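Local coordinates for protein putative SAM-dependent O-methyltranferase (Podospora anserina, PDB 4YMH) that probably transfers a methyl group from S-adenosylmethionine to an oxygen of its substrate, at residues A[144-147]-A[152-155]. Sequence-based numbering, arbitrary orientation.
With SAH (S-adenosyl-L-homocysteine), chain E.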
ATOM      1  N   ASP A 144       5.777 -15.274   0.471  1.00 22.53           N
ATOM      2  CA  ASP A 144       4.617 -15.720  -0.278  1.00 23.15           C
ATOM      3  C   ASP A 144       4.606 -17.243  -0.395  1.00 22.90           C
ATOM      4  O   ASP A 144       4.188 -17.769  -1.410  1.00 25.86           O
ATOM      5  CB  ASP A 144       4.620 -15.054  -1.663  1.00 22.75           C
ATOM      6  CG  ASP A 144       3.294 -15.198  -2.415  1.00 28.06           C
ATOM      7  OD1 ASP A 144       2.250 -15.482  -1.791  1.00 27.66           O
ATOM      8  OD2 ASP A 144       3.306 -15.035  -3.654  1.00 27.35           O
ATOM      9  N   ALA A 145       5.072 -17.944   0.639  1.00 19.40           N
ATOM     10  CA  ALA A 145       5.160 -19.414   0.595  1.00 23.65           C
ATOM     11  C   ALA A 145       4.049 -20.097   1.411  1.00 22.11           C
ATOM     12  O   ALA A 145       2.904 -19.639   1.408  1.00 22.03           O
ATOM     13  CB  ALA A 145       6.528 -19.869   1.083  1.00 24.98           C
ATOM     14  N   ASN A 146       4.382 -21.179   2.114  1.00 22.03           N
ATOM     15  CA  ASN A 146       3.378 -21.876   2.924  1.00 24.89           C
ATOM     16  C   ASN A 146       2.909 -20.969   4.065  1.00 24.91           C
ATOM     17  O   ASN A 146       3.725 -20.431   4.826  1.00 22.01           O
ATOM     18  CB  ASN A 146       3.924 -23.204   3.469  1.00 26.62           C
ATOM     19  CG  ASN A 146       5.275 -23.047   4.127  1.00 29.48           C
ATOM     20  OD1 ASN A 146       6.176 -22.416   3.568  1.00 26.32           O
ATOM     21  ND2 ASN A 146       5.423 -23.607   5.329  1.00 24.54           N
ATOM     22  N   LYS A 147       1.595 -20.777   4.163  1.00 22.04           N
ATOM     23  CA  LYS A 147       1.055 -19.795   5.097  1.00 20.38           C
ATOM     24  C   LYS A 147       1.346 -20.187   6.541  1.00 22.35           C
ATOM     25  O   LYS A 147       1.470 -19.312   7.406  1.00 24.55           O
ATOM     26  CB  LYS A 147      -0.448 -19.606   4.879  1.00 22.24           C
ATOM     27  CG  LYS A 147      -0.855 -19.366   3.417  1.00 24.77           C
ATOM     28  CD  LYS A 147      -0.136 -18.173   2.779  1.00 29.88           C
ATOM     29  CE  LYS A 147      -0.440 -18.129   1.282  1.00 33.91           C
ATOM     30  NZ  LYS A 147       0.705 -17.588   0.496  1.00 39.65           N
ATOM     31  N   GLY A 152       7.541 -18.422  11.358  1.00 21.76           N
ATOM     32  CA  GLY A 152       8.888 -18.965  11.452  1.00 21.71           C
ATOM     33  C   GLY A 152       9.851 -18.188  10.568  1.00 21.07           C
ATOM     34  O   GLY A 152      10.960 -17.807  10.999  1.00 25.92           O
ATOM     35  N   TYR A 153       9.401 -17.886   9.351  1.00 20.42           N
ATOM     36  CA  TYR A 153      10.258 -17.169   8.413  1.00 23.40           C
ATOM     37  C   TYR A 153      10.630 -15.806   8.996  1.00 23.63           C
ATOM     38  O   TYR A 153      11.820 -15.430   9.038  1.00 21.84           O
ATOM     39  CB  TYR A 153       9.571 -17.001   7.060  1.00 25.23           C
ATOM     40  CG  TYR A 153       9.326 -18.303   6.339  1.00 23.11           C
ATOM     41  CD1 TYR A 153      10.262 -19.335   6.387  1.00 23.05           C
ATOM     42  CD2 TYR A 153       8.157 -18.513   5.617  1.00 21.12           C
ATOM     43  CE1 TYR A 153      10.050 -20.537   5.725  1.00 23.82           C
ATOM     44  CE2 TYR A 153       7.931 -19.722   4.951  1.00 21.67           C
ATOM     45  CZ  TYR A 153       8.880 -20.728   5.016  1.00 25.09           C
ATOM     46  OH  TYR A 153       8.676 -21.929   4.363  1.00 27.49           O
ATOM     47  N   VAL A 154       9.624 -15.098   9.501  1.00 20.30           N
ATOM     48  CA  VAL A 154       9.875 -13.732   9.956  1.00 17.89           C
ATOM     49  C   VAL A 154      10.807 -13.819  11.154  1.00 21.20           C
ATOM     50  O   VAL A 154      11.751 -13.024  11.282  1.00 20.70           O
ATOM     51  CB  VAL A 154       8.570 -12.977  10.308  1.00 19.55           C
ATOM     52  CG1 VAL A 154       8.883 -11.679  11.052  1.00 21.29           C
ATOM     53  CG2 VAL A 154       7.772 -12.670   9.043  1.00 19.81           C
ATOM     54  N   LYS A 155      10.612 -14.845  11.983  1.00 20.98           N
ATOM     55  CA  LYS A 155      11.452 -14.974  13.166  1.00 24.45           C
ATOM     56  C   LYS A 155      12.919 -15.119  12.737  1.00 25.40           C
ATOM     57  O   LYS A 155      13.802 -14.397  13.230  1.00 23.43           O
ATOM     58  CB  LYS A 155      11.012 -16.172  14.020  1.00 24.87           C
ATOM     59  CG  LYS A 155      11.796 -16.350  15.296  1.00 31.58           C
ATOM     60  CD  LYS A 155      11.374 -17.627  15.999  1.00 35.49           C
ATOM     61  CE  LYS A 155      12.318 -17.977  17.132  1.00 42.88           C
ATOM     62  NZ  LYS A 155      12.360 -16.851  18.093  1.00 46.58           N
TER
HETATM   63  N   SAH E1001       5.308 -15.768  -5.518  1.00 31.95           N
HETATM   64  CA  SAH E1001       4.598 -16.419  -6.582  1.00 35.69           C
HETATM   65  CB  SAH E1001       3.607 -17.450  -6.047  1.00 32.83           C
HETATM   66  CG  SAH E1001       4.056 -18.303  -4.864  1.00 29.14           C
HETATM   67  SD  SAH E1001       2.869 -19.543  -4.504  1.00 31.51           S
HETATM   68  C   SAH E1001       3.846 -15.424  -7.424  1.00 35.76           C
HETATM   69  O   SAH E1001       3.517 -15.717  -8.549  1.00 30.25           O
HETATM   70  OXT SAH E1001       3.572 -14.333  -6.950  1.00 36.11           O
HETATM   71  C5' SAH E1001       3.709 -20.290  -3.168  1.00 30.17           C
HETATM   72  C4' SAH E1001       4.922 -21.117  -3.565  1.00 30.11           C
HETATM   73  O4' SAH E1001       5.627 -21.506  -2.401  1.00 33.68           O
HETATM   74  C3' SAH E1001       4.551 -22.403  -4.264  1.00 32.92           C
HETATM   75  O3' SAH E1001       5.230 -22.523  -5.490  1.00 33.00           O
HETATM   76  C2' SAH E1001       4.987 -23.490  -3.315  1.00 31.31           C
HETATM   77  O2' SAH E1001       5.376 -24.665  -3.952  1.00 28.94           O
HETATM   78  C1' SAH E1001       6.081 -22.831  -2.510  1.00 32.84           C
HETATM   79  N9  SAH E1001       6.254 -23.404  -1.168  1.00 33.36           N
HETATM   80  C8  SAH E1001       5.320 -23.857  -0.351  1.00 32.96           C
HETATM   81  N7  SAH E1001       5.851 -24.291   0.778  1.00 28.91           N
HETATM   82  C5  SAH E1001       7.146 -24.111   0.697  1.00 30.80           C
HETATM   83  C6  SAH E1001       8.304 -24.345   1.557  1.00 30.09           C
HETATM   84  N6  SAH E1001       8.114 -24.881   2.741  1.00 32.24           N
HETATM   85  N1  SAH E1001       9.514 -24.004   1.121  1.00 29.65           N
HETATM   86  C2  SAH E1001       9.665 -23.451  -0.078  1.00 29.99           C
HETATM   87  N3  SAH E1001       8.672 -23.202  -0.909  1.00 28.46           N
HETATM   88  C4  SAH E1001       7.411 -23.507  -0.580  1.00 31.11           C
HETATM   89  O   HOH W   1       7.952 -23.588   6.812  1.00 26.33           O
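Tyr153 OH donates a hydrogen bond to Asn146 OD1 (2.7 Å), meeting a lone pair of the amide oxygen in the carbonyl plane at a C=O...O angle of 130°. Asn146 OD1 sits at the edge of the phenol ring, near its plane, while amide and ring planes stand 79° apart, and the two side chains cross at about a right angle. With chi1 at 49°, Asn146 CG lies between its backbone N and carbonyl carbon, which turns the amide toward the phenol. A water closes a small ring on the other arm of the amide: it accepts from Asn146 ND2 (2.9 Å) and donates to Tyr153 OH (3.0 Å). Asn146 ND2 also bonds Asp148, and Tyr153 OH has a weak bond with Glu128.

The apolar share is slight: Ala145 CB approaches Tyr153 CE2 obliquely at 4.1 Å, and both side chains touch Ile72 of strand 68-72. Ala145, Asn146 and Tyr153 all line the S-adenosyl-L-homocysteine pocket, in the loop and helix that follow strand 138-143 of the Rossmann-like methyltransferase fold. SAH N6 of the adenine lies 3.2 Å from Asn146 OD1. Farther along the ligand, SAH N donates to Asp144 OD2 (2.8 Å); the other oxygen of this carboxylate, Asp144 OD1, forms a salt bridge with Lys147 NZ, which also donates to Ala145 O.

Tyr153 thus borders the adenine amino group itself, its OH 3.4 Å from SAH N6, and also holds Asn146: the phenol, the water and Asp148 together probably fix the rotation of the Asn146 amide, leaving OD1 beside that amino group.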